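Long-range contacts in LpxE (Aquifex aeolicus, PDB 6EBU), which probably acts as a membrane-embedded lipid A 1-phosphatase of the PAP2 superfamily, hydrolysing the phosphate from the 1-position of lipid A: residues N15-F19 against H149-D153; P106-T110 against I139-R143; M112-T118 against F133-I139. The protein carries 1 engineered substitution. All blocks are in the same frame, centred on the assembly; numbering follows the deposited sequence.

Interaction 1: residues N15-F19 against H149-D153; sequences NLELF and HFPLD. With SO4 (sulfate ion), chain B.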
loop_
_atom_site.group_PDB
_atom_site.type_symbol
_atom_site.label_atom_id
_atom_site.label_comp_id
_atom_site.label_asym_id
_atom_site.label_seq_id
_atom_site.Cartn_x
_atom_site.Cartn_y
_atom_site.Cartn_z
ATOM N N ASN A 15 5.248 14.797 8.498
ATOM C CA ASN A 15 5.112 14.124 7.210
ATOM C C ASN A 15 6.328 14.364 6.325
ATOM O O ASN A 15 6.839 13.431 5.695
ATOM C CB ASN A 15 3.843 14.598 6.503
ATOM C CG ASN A 15 3.318 13.589 5.503
ATOM O OD1 ASN A 15 3.616 12.397 5.588
ATOM N ND2 ASN A 15 2.525 14.063 4.550
ATOM N N LEU A 16 6.807 15.608 6.266
ATOM C CA LEU A 16 7.901 15.941 5.361
ATOM C C LEU A 16 9.241 15.438 5.886
ATOM O O LEU A 16 10.083 14.984 5.102
ATOM C CB LEU A 16 7.950 17.452 5.133
ATOM C CG LEU A 16 6.676 18.101 4.585
ATOM C CD1 LEU A 16 6.925 19.562 4.251
ATOM C CD2 LEU A 16 6.157 17.349 3.367
ATOM N N GLU A 17 9.458 15.510 7.200
ATOM C CA GLU A 17 10.715 15.022 7.761
ATOM C C GLU A 17 10.815 13.507 7.641
ATOM O O GLU A 17 11.891 12.972 7.345
ATOM C CB GLU A 17 10.846 15.460 9.220
ATOM N N LEU A 18 9.706 12.798 7.869
ATOM C CA LEU A 18 9.706 11.350 7.693
ATOM C C LEU A 18 9.975 10.973 6.242
ATOM O O LEU A 18 10.721 10.025 5.968
ATOM C CB LEU A 18 8.374 10.759 8.155
ATOM C CG LEU A 18 8.144 10.545 9.651
ATOM C CD1 LEU A 18 7.159 9.406 9.867
ATOM C CD2 LEU A 18 9.452 10.271 10.371
ATOM N N PHE A 19 9.374 11.700 5.297
ATOM C CA PHE A 19 9.610 11.398 3.891
ATOM C C PHE A 19 11.078 11.577 3.528
ATOM O O PHE A 19 11.649 10.751 2.805
ATOM C CB PHE A 19 8.735 12.278 2.995
ATOM C CG PHE A 19 9.053 12.139 1.534
ATOM C CD1 PHE A 19 8.538 11.084 0.797
ATOM C CD2 PHE A 19 9.894 13.043 0.903
ATOM C CE1 PHE A 19 8.841 10.942 -0.543
ATOM C CE2 PHE A 19 10.203 12.906 -0.439
ATOM C CZ PHE A 19 9.676 11.854 -1.161
ATOM N N HIS A 149 4.847 8.719 -2.693
ATOM C CA HIS A 149 3.887 8.857 -1.609
ATOM C C HIS A 149 4.569 9.475 -0.398
ATOM O O HIS A 149 5.792 9.410 -0.242
ATOM C CB HIS A 149 3.259 7.508 -1.224
ATOM C CG HIS A 149 2.127 7.090 -2.110
ATOM N ND1 HIS A 149 0.937 7.783 -2.179
ATOM C CD2 HIS A 149 2.001 6.042 -2.960
ATOM C CE1 HIS A 149 0.129 7.184 -3.034
ATOM N NE2 HIS A 149 0.750 6.127 -3.524
ATOM N N PHE A 150 3.750 10.093 0.454
ATOM C CA PHE A 150 4.128 10.595 1.763
ATOM C C PHE A 150 3.818 9.556 2.829
ATOM O O PHE A 150 2.968 8.683 2.630
ATOM C CB PHE A 150 3.371 11.885 2.075
ATOM C CG PHE A 150 3.710 13.031 1.169
ATOM C CD1 PHE A 150 4.864 13.769 1.365
ATOM C CD2 PHE A 150 2.860 13.385 0.134
ATOM C CE1 PHE A 150 5.170 14.837 0.536
ATOM C CE2 PHE A 150 3.160 14.450 -0.696
ATOM C CZ PHE A 150 4.316 15.176 -0.492
ATOM N N PRO A 151 4.499 9.623 3.976
ATOM C CA PRO A 151 4.159 8.715 5.084
ATOM C C PRO A 151 2.700 8.770 5.504
ATOM O O PRO A 151 2.162 7.757 5.968
ATOM C CB PRO A 151 5.089 9.190 6.208
ATOM C CG PRO A 151 6.277 9.722 5.485
ATOM C CD PRO A 151 5.745 10.367 4.233
ATOM N N LEU A 152 2.044 9.923 5.363
ATOM C CA LEU A 152 0.619 10.001 5.671
ATOM C C LEU A 152 -0.194 9.096 4.753
ATOM O O LEU A 152 -1.151 8.448 5.194
ATOM C CB LEU A 152 0.137 11.448 5.559
ATOM C CG LEU A 152 -1.378 11.664 5.600
ATOM C CD1 LEU A 152 -1.941 11.258 6.955
ATOM C CD2 LEU A 152 -1.735 13.105 5.272
ATOM N N ASP A 153 0.180 9.033 3.472
ATOM C CA ASP A 153 -0.567 8.223 2.513
ATOM C C ASP A 153 -0.442 6.737 2.822
ATOM O O ASP A 153 -1.423 5.992 2.712
ATOM C CB ASP A 153 -0.081 8.504 1.093
ATOM C CG ASP A 153 0.038 9.981 0.797
ATOM O OD1 ASP A 153 -0.779 10.764 1.328
ATOM O OD2 ASP A 153 0.947 10.359 0.026
HETATM S S SO4 B . -1.039 4.346 -5.578
HETATM O O1 SO4 B . 0.072 3.786 -4.812
HETATM O O2 SO4 B . -0.520 5.115 -6.703
HETATM O O3 SO4 B . -1.821 5.218 -4.707
HETATM O O4 SO4 B . -1.885 3.264 -6.076
#
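Asn15 OD1 accepts the backbone N-H of Leu152 at 2.9 Å, a somewhat bent bond (146° at the hydrogen) whose donor comes in tilted from the carbonyl plane. Leu152 stands in the first turn of helix 151-170, where backbone N-H groups lack an i-4 carbonyl, and an asparagine on helix 13-24 supplies one acceptor from outside. With CG swung opposite the backbone N (chi1 -156°), the amide reaches across to the turn; Asn15 ND2 lies 3.4 Å from Phe150 CB and donates to the backbone O of Glu10, so both ends of the amide are used and its flip is fixed. Were Asn15 an alanine, the Leu152 N-H and the Glu10 carbonyl would probably each lose a mate, and a gap would open beside Phe150.

Pro151, at home in a first turn because proline has no backbone N-H to be satisfied there, presses its ring against helix 13-24: CG meets Leu18 CB at 3.5 Å, and CD lies at the edge of the Phe19 ring. That ring and Phe150 pack obliquely, their planes 54° apart, while Leu16 CD2 lies 3.9 Å from Phe150 CE1.

Phe150 is the N-cap. Phe150 N donates to Asp153 OD2 at 2.8 Å, one half of a capping box, and the same oxygen also bonds Ser104. His149 points NE2 at sulfate O1, 2.8 Å away. His149 and Asp153 match the third PAP2 signature, whose histidine is the nucleophile in relatives; Asp153 OD2 caps the helix start and probably helps to orient the imidazole, though its bond to His149 ND1 is weak.

Interaction 2: residues P106-T110 against I139-R143; sequences PSGDT and IGYER. With BOG (octyl beta-D-glucopyranoside), chain F; BOG (octyl beta-D-glucopyranoside), chain D; SO4 (sulfate ion), chain B.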
loop_
_atom_site.group_PDB
_atom_site.type_symbol
_atom_site.label_atom_id
_atom_site.label_comp_id
_atom_site.label_asym_id
_atom_site.label_seq_id
_atom_site.Cartn_x
_atom_site.Cartn_y
_atom_site.Cartn_z
ATOM N N PRO A 106 -5.108 8.404 -0.437
ATOM C CA PRO A 106 -4.040 7.661 0.235
ATOM C C PRO A 106 -3.316 6.722 -0.729
ATOM O O PRO A 106 -3.515 6.837 -1.939
ATOM C CB PRO A 106 -4.797 6.880 1.302
ATOM C CG PRO A 106 -6.107 6.566 0.634
ATOM C CD PRO A 106 -6.391 7.683 -0.359
ATOM N N SER A 107 -2.503 5.805 -0.209
ATOM C CA SER A 107 -1.750 4.874 -1.043
ATOM C C SER A 107 -2.589 3.634 -1.336
ATOM O O SER A 107 -2.903 2.861 -0.425
ATOM C CB SER A 107 -0.440 4.473 -0.369
ATOM O OG SER A 107 0.186 3.421 -1.087
ATOM N N GLY A 108 -2.922 3.434 -2.612
ATOM C CA GLY A 108 -3.717 2.276 -2.989
ATOM C C GLY A 108 -2.940 0.974 -2.930
ATOM O O GLY A 108 -3.489 -0.067 -2.560
ATOM N N ASP A 109 -1.657 1.009 -3.301
ATOM C CA ASP A 109 -0.828 -0.189 -3.205
ATOM C C ASP A 109 -0.681 -0.641 -1.759
ATOM O O ASP A 109 -0.733 -1.842 -1.466
ATOM C CB ASP A 109 0.550 0.066 -3.810
ATOM C CG ASP A 109 0.518 0.132 -5.315
ATOM O OD1 ASP A 109 -0.577 -0.025 -5.899
ATOM O OD2 ASP A 109 1.594 0.342 -5.910
ATOM N N THR A 110 -0.483 0.308 -0.843
ATOM C CA THR A 110 -0.388 -0.036 0.571
ATOM C C THR A 110 -1.709 -0.588 1.094
ATOM O O THR A 110 -1.724 -1.576 1.837
ATOM C CB THR A 110 0.047 1.189 1.375
ATOM O OG1 THR A 110 1.259 1.716 0.821
ATOM C CG2 THR A 110 0.280 0.823 2.830
ATOM N N ILE A 139 5.776 -2.900 0.923
ATOM C CA ILE A 139 5.044 -2.133 -0.081
ATOM C C ILE A 139 4.879 -0.691 0.380
ATOM O O ILE A 139 5.165 0.255 -0.364
ATOM C CB ILE A 139 3.684 -2.788 -0.382
ATOM C CG1 ILE A 139 3.879 -4.110 -1.122
ATOM C CG2 ILE A 139 2.815 -1.850 -1.206
ATOM C CD1 ILE A 139 4.561 -3.954 -2.458
ATOM N N GLY A 140 4.423 -0.505 1.621
ATOM C CA GLY A 140 4.303 0.841 2.159
ATOM C C GLY A 140 5.627 1.582 2.163
ATOM O O GLY A 140 5.692 2.758 1.793
ATOM N N TYR A 141 6.702 0.902 2.571
ATOM C CA TYR A 141 8.022 1.520 2.523
ATOM C C TYR A 141 8.452 1.784 1.086
ATOM O O TYR A 141 9.110 2.793 0.802
ATOM C CB TYR A 141 9.046 0.633 3.237
ATOM C CG TYR A 141 10.354 1.329 3.556
ATOM C CD1 TYR A 141 11.308 1.547 2.568
ATOM C CD2 TYR A 141 10.635 1.768 4.844
ATOM C CE1 TYR A 141 12.499 2.183 2.851
ATOM C CE2 TYR A 141 11.828 2.406 5.138
ATOM C CZ TYR A 141 12.757 2.608 4.137
ATOM O OH TYR A 141 13.946 3.240 4.417
ATOM N N GLU A 142 8.083 0.892 0.164
ATOM C CA GLU A 142 8.487 1.059 -1.228
ATOM C C GLU A 142 7.885 2.322 -1.836
ATOM O O GLU A 142 8.551 3.029 -2.600
ATOM C CB GLU A 142 8.087 -0.176 -2.037
ATOM C CG GLU A 142 8.231 -0.024 -3.536
ATOM C CD GLU A 142 6.888 0.066 -4.228
ATOM O OE1 GLU A 142 6.631 1.081 -4.907
ATOM O OE2 GLU A 142 6.085 -0.876 -4.080
ATOM N N ARG A 143 6.629 2.629 -1.498
ATOM C CA ARG A 143 5.986 3.816 -2.059
ATOM C C ARG A 143 6.719 5.087 -1.647
ATOM O O ARG A 143 6.880 6.009 -2.455
ATOM C CB ARG A 143 4.519 3.877 -1.627
ATOM C CG ARG A 143 3.702 2.638 -1.972
ATOM C CD ARG A 143 3.963 2.181 -3.395
ATOM N NE ARG A 143 3.126 2.885 -4.360
ATOM C CZ ARG A 143 3.403 2.988 -5.655
ATOM N NH1 ARG A 143 4.502 2.435 -6.146
ATOM N NH2 ARG A 143 2.579 3.648 -6.460
HETATM O O1 BOG F . -1.030 2.620 -9.473
HETATM C "C1'" BOG F . -0.560 1.400 -8.903
HETATM C "C2'" BOG F . 0.529 0.795 -9.816
HETATM C "C3'" BOG F . 1.524 -0.049 -8.960
HETATM C "C4'" BOG F . 2.987 0.365 -9.283
HETATM C "C5'" BOG F . 3.084 1.903 -9.402
HETATM C "C6'" BOG F . 4.417 2.289 -10.077
HETATM C "C7'" BOG F . 4.311 2.112 -11.589
HETATM C "C8'" BOG F . 3.316 3.128 -12.155
HETATM O O1 BOG D . -0.261 1.332 10.608
HETATM C "C1'" BOG D . 0.908 0.659 10.142
HETATM C "C2'" BOG D . 1.522 1.451 8.966
HETATM C "C3'" BOG D . 2.674 0.626 8.308
HETATM C "C4'" BOG D . 3.189 1.383 7.054
HETATM C "C5'" BOG D . 4.642 0.963 6.751
HETATM C "C6'" BOG D . 5.382 2.124 6.058
HETATM C "C7'" BOG D . 6.669 2.431 6.818
HETATM C "C8'" BOG D . 7.569 3.327 5.967
HETATM S S SO4 B . -1.039 4.346 -5.578
HETATM O O1 SO4 B . 0.072 3.786 -4.812
HETATM O O2 SO4 B . -0.520 5.115 -6.703
HETATM O O3 SO4 B . -1.821 5.218 -4.707
HETATM O O4 SO4 B . -1.885 3.264 -6.076
HETATM O O HOH W 1 3.823 -1.142 -5.300
#
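Asp109 OD2 sits over the centre of the Arg143 guanidinium, 3.2 Å from CZ, rather than at its edge. It forms a salt bridge with NE by charge alone, since no N-H points at it. The site matches the phosphate pocket of the PAP2 family: residues 106-109 occupy the second family signature, usually Pro-Ser-Gly-His, with an aspartate, perhaps the engineered position, where relatives have histidine; Arg143 is the arginine of the third signature.

The guanidinium edge has other work. Arg143 NH1 gives Glu142 OE1 a bond of 2.8 Å on the carboxylate's syn lone pair, only 3° out of the guanidinium plane, while Arg143 NE and NH2 both turn to sulfate O1, NH2 at 3.0 Å. An arginine, long and with several N-H groups, can serve acid and anion at once; its chain folds at chi2 and chi3 (-45° and -85°), which brings the edge of the guanidinium to the sulfate. Arg143 thus links Asp109 and Glu142 in a salt-bridge network, and a water lies within hydrogen-bonding distance of Asp109 OD2 and Glu142 OE2.

On the other helix Gly108 N, in the first turn of helix 108-121, donates to sulfate O3 at 3.0 Å in a nearly straight bond. Glycine suits this place because a side chain would crowd sulfate O4. Lys79, Arg86 and His149 complete the anion's shell, which is consistent with the sulfate marking where a substrate phosphate would sit.

Where the two helices come closest here, Ser107, the N-cap, shares a hydrogen bond with Thr110 through OG and OG1, 2.8 Å apart. Ile139 CG2 packs on Asp109 O, and Gly140 lets the backbones close in, placing Thr110 OG1 3.4 Å from Gly140 CA.

Interaction 3: residues M112-T118 against F133-I139; sequences MAFTIAT and FLYAFLI. With BOG (octyl beta-D-glucopyranoside), chain D.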
loop_
_atom_site.group_PDB
_atom_site.type_symbol
_atom_site.label_atom_id
_atom_site.label_comp_id
_atom_site.label_asym_id
_atom_site.label_seq_id
_atom_site.Cartn_x
_atom_site.Cartn_y
_atom_site.Cartn_z
ATOM N N MET A 112 -4.140 -2.146 -0.582
ATOM C CA MET A 112 -4.351 -3.496 -1.101
ATOM C C MET A 112 -3.437 -4.499 -0.409
ATOM O O MET A 112 -3.874 -5.596 -0.037
ATOM C CB MET A 112 -4.123 -3.520 -2.615
ATOM C CG MET A 112 -4.405 -4.870 -3.265
ATOM S SD MET A 112 -3.497 -5.144 -4.806
ATOM C CE MET A 112 -1.858 -5.498 -4.177
ATOM N N ALA A 113 -2.165 -4.139 -0.222
ATOM C CA ALA A 113 -1.215 -5.060 0.393
ATOM C C ALA A 113 -1.607 -5.383 1.829
ATOM O O ALA A 113 -1.519 -6.539 2.259
ATOM C CB ALA A 113 0.196 -4.474 0.334
ATOM N N PHE A 114 -2.050 -4.379 2.587
ATOM C CA PHE A 114 -2.503 -4.637 3.950
ATOM C C PHE A 114 -3.863 -5.321 3.972
ATOM O O PHE A 114 -4.172 -6.040 4.928
ATOM C CB PHE A 114 -2.540 -3.335 4.754
ATOM C CG PHE A 114 -1.221 -2.980 5.379
ATOM C CD1 PHE A 114 -0.266 -2.279 4.660
ATOM C CD2 PHE A 114 -0.926 -3.368 6.676
ATOM C CE1 PHE A 114 0.956 -1.959 5.229
ATOM C CE2 PHE A 114 0.294 -3.052 7.251
ATOM C CZ PHE A 114 1.235 -2.347 6.526
ATOM N N THR A 115 -4.678 -5.119 2.936
ATOM C CA THR A 115 -5.911 -5.889 2.802
ATOM C C THR A 115 -5.604 -7.362 2.570
ATOM O O THR A 115 -6.219 -8.243 3.184
ATOM C CB THR A 115 -6.754 -5.338 1.652
ATOM O OG1 THR A 115 -6.999 -3.943 1.855
ATOM C CG2 THR A 115 -8.066 -6.069 1.570
ATOM N N ILE A 116 -4.657 -7.644 1.676
ATOM C CA ILE A 116 -4.233 -9.019 1.436
ATOM C C ILE A 116 -3.681 -9.633 2.717
ATOM O O ILE A 116 -4.064 -10.741 3.112
ATOM C CB ILE A 116 -3.199 -9.062 0.296
ATOM C CG1 ILE A 116 -3.850 -8.651 -1.026
ATOM C CG2 ILE A 116 -2.559 -10.441 0.197
ATOM C CD1 ILE A 116 -2.863 -8.416 -2.152
ATOM N N ALA A 117 -2.785 -8.911 3.393
ATOM C CA ALA A 117 -2.148 -9.460 4.586
ATOM C C ALA A 117 -3.152 -9.670 5.713
ATOM O O ALA A 117 -3.044 -10.640 6.469
ATOM C CB ALA A 117 -1.008 -8.548 5.042
ATOM N N THR A 118 -4.134 -8.776 5.847
ATOM C CA THR A 118 -5.109 -8.912 6.927
ATOM C C THR A 118 -6.013 -10.122 6.707
ATOM O O THR A 118 -6.228 -10.922 7.626
ATOM C CB THR A 118 -5.940 -7.631 7.050
ATOM O OG1 THR A 118 -5.093 -6.545 7.449
ATOM C CG2 THR A 118 -7.050 -7.801 8.072
ATOM N N PHE A 133 2.651 -9.687 6.588
ATOM C CA PHE A 133 2.713 -8.320 7.086
ATOM C C PHE A 133 4.073 -7.673 6.867
ATOM O O PHE A 133 4.156 -6.441 6.845
ATOM C CB PHE A 133 2.322 -8.281 8.562
ATOM C CG PHE A 133 0.840 -8.193 8.774
ATOM C CD1 PHE A 133 0.187 -6.974 8.678
ATOM C CD2 PHE A 133 0.094 -9.329 9.029
ATOM C CE1 PHE A 133 -1.179 -6.886 8.853
ATOM C CE2 PHE A 133 -1.275 -9.249 9.206
ATOM C CZ PHE A 133 -1.912 -8.026 9.116
ATOM N N LEU A 134 5.134 -8.464 6.692
ATOM C CA LEU A 134 6.380 -7.894 6.190
ATOM C C LEU A 134 6.228 -7.464 4.737
ATOM O O LEU A 134 6.755 -6.421 4.330
ATOM C CB LEU A 134 7.527 -8.894 6.330
ATOM C CG LEU A 134 8.873 -8.355 5.834
ATOM C CD1 LEU A 134 9.437 -7.335 6.816
ATOM C CD2 LEU A 134 9.863 -9.480 5.580
ATOM N N TYR A 135 5.512 -8.261 3.941
ATOM C CA TYR A 135 5.241 -7.881 2.560
ATOM C C TYR A 135 4.454 -6.576 2.503
ATOM O O TYR A 135 4.796 -5.664 1.743
ATOM C CB TYR A 135 4.489 -9.012 1.853
ATOM C CG TYR A 135 3.485 -8.548 0.825
ATOM C CD1 TYR A 135 3.890 -8.158 -0.441
ATOM C CD2 TYR A 135 2.127 -8.504 1.123
ATOM C CE1 TYR A 135 2.975 -7.733 -1.385
ATOM C CE2 TYR A 135 1.206 -8.080 0.187
ATOM C CZ TYR A 135 1.635 -7.695 -1.066
ATOM O OH TYR A 135 0.718 -7.270 -2.001
ATOM N N ALA A 136 3.406 -6.464 3.323
ATOM C CA ALA A 136 2.621 -5.233 3.362
ATOM C C ALA A 136 3.468 -4.048 3.806
ATOM O O ALA A 136 3.337 -2.945 3.264
ATOM C CB ALA A 136 1.417 -5.405 4.288
ATOM N N PHE A 137 4.344 -4.255 4.793
ATOM C CA PHE A 137 5.202 -3.168 5.253
ATOM C C PHE A 137 6.156 -2.718 4.155
ATOM O O PHE A 137 6.366 -1.515 3.959
ATOM C CB PHE A 137 5.981 -3.601 6.496
ATOM C CG PHE A 137 7.179 -2.740 6.788
ATOM C CD1 PHE A 137 7.037 -1.542 7.469
ATOM C CD2 PHE A 137 8.446 -3.126 6.375
ATOM C CE1 PHE A 137 8.137 -0.742 7.735
ATOM C CE2 PHE A 137 9.547 -2.331 6.637
ATOM C CZ PHE A 137 9.393 -1.138 7.318
ATOM N N LEU A 138 6.745 -3.673 3.430
ATOM C CA LEU A 138 7.699 -3.324 2.382
ATOM C C LEU A 138 7.032 -2.573 1.238
ATOM O O LEU A 138 7.655 -1.695 0.633
ATOM C CB LEU A 138 8.393 -4.584 1.862
ATOM C CG LEU A 138 9.441 -5.199 2.794
ATOM C CD1 LEU A 138 10.003 -6.482 2.204
ATOM C CD2 LEU A 138 10.556 -4.204 3.086
ATOM N N ILE A 139 5.776 -2.900 0.923
ATOM C CA ILE A 139 5.044 -2.133 -0.081
ATOM C C ILE A 139 4.879 -0.691 0.380
ATOM O O ILE A 139 5.165 0.255 -0.364
ATOM C CB ILE A 139 3.684 -2.788 -0.382
ATOM C CG1 ILE A 139 3.879 -4.110 -1.122
ATOM C CG2 ILE A 139 2.815 -1.850 -1.206
ATOM C CD1 ILE A 139 4.561 -3.954 -2.458
HETATM O O1 BOG D . -0.261 1.332 10.608
HETATM C "C1'" BOG D . 0.908 0.659 10.142
HETATM C "C2'" BOG D . 1.522 1.451 8.966
HETATM C "C3'" BOG D . 2.674 0.626 8.308
HETATM C "C4'" BOG D . 3.189 1.383 7.054
HETATM C "C5'" BOG D . 4.642 0.963 6.751
HETATM C "C6'" BOG D . 5.382 2.124 6.058
HETATM C "C7'" BOG D . 6.669 2.431 6.818
HETATM C "C8'" BOG D . 7.569 3.327 5.967
#
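Helices 108-121 and 126-145 form an antiparallel hairpin in the helical bundle of this membrane enzyme, and the segments 112-118 and 133-139 are its packed middle. The axes of these segments come within 8.4 Å at an angle of 174°, a close spacing that small residues on the facing sides permit. Ala113, Ala117 and Ala136 meet along the seam, Ala117 CB lying 4.0 Å from Ala136 CB.

Each helix also lays an aromatic ring over an alanine methyl of the other. Ala136 CB stands 3.5 Å from the centre of the Phe114 ring, 9° off its normal, and Ala117 CB lies over the centre of the Phe133 ring, almost on its normal; both are CH-pi contacts. Phe114 has CG opposite its carbonyl carbon (chi1 -86°), and from there the ring leans over Ala136, bringing Phe114 CE1 within 3.2 Å of Ala136 O. The two phenylalanine side chains cross at about a right angle, with Phe114 CD2 4.1 Å from Phe133 CE1. Small residues let the helices of this hairpin approach closely, and the phenylalanines pack over the alanine methyls, as befits a bundle of a probable membrane protein.

At the other margin Tyr135 slips its ring past Ala113, Tyr135 CE2 lying 3.7 Å from Ala113 CB, while its hydroxyl bonds to the backbone O of Leu40 and touches Ile116 CD1 and Met112 CE. Ala113 CB also rests on Ile139 CB. Thr118 turns its hydroxyl back into its own helix, OG1 donating to Phe114 O at 2.7 Å from the face of the carbonyl opposite that used by Thr118 N. An octyl glucoside tail lies along Phe137, and C5' of this octyl glucoside is 3.5 Å from Phe137 CD1.

In the fold
Interactions 2 and 3 lie along the same pair of helices, 108-121 and 126-145, their centres about 9 Å apart and Ile139 common to both: interaction 3 holds the hairpin's middle, interaction 2 its end at the anion pocket. Interaction 1, centred about 11 Å from interaction 2 and 18 Å from interaction 3, ties helix 13-24 to the start of helix 151-170. Along the chain the contacts are nested, 3 inside 2 and 2 inside 1. Interactions 1 and 2 touch, Asp153 O lying 3.1 Å from Ser107 N in a probable hydrogen bond, and share the sulfate, so sequence-distant signatures of the PAP2 family converge on one site.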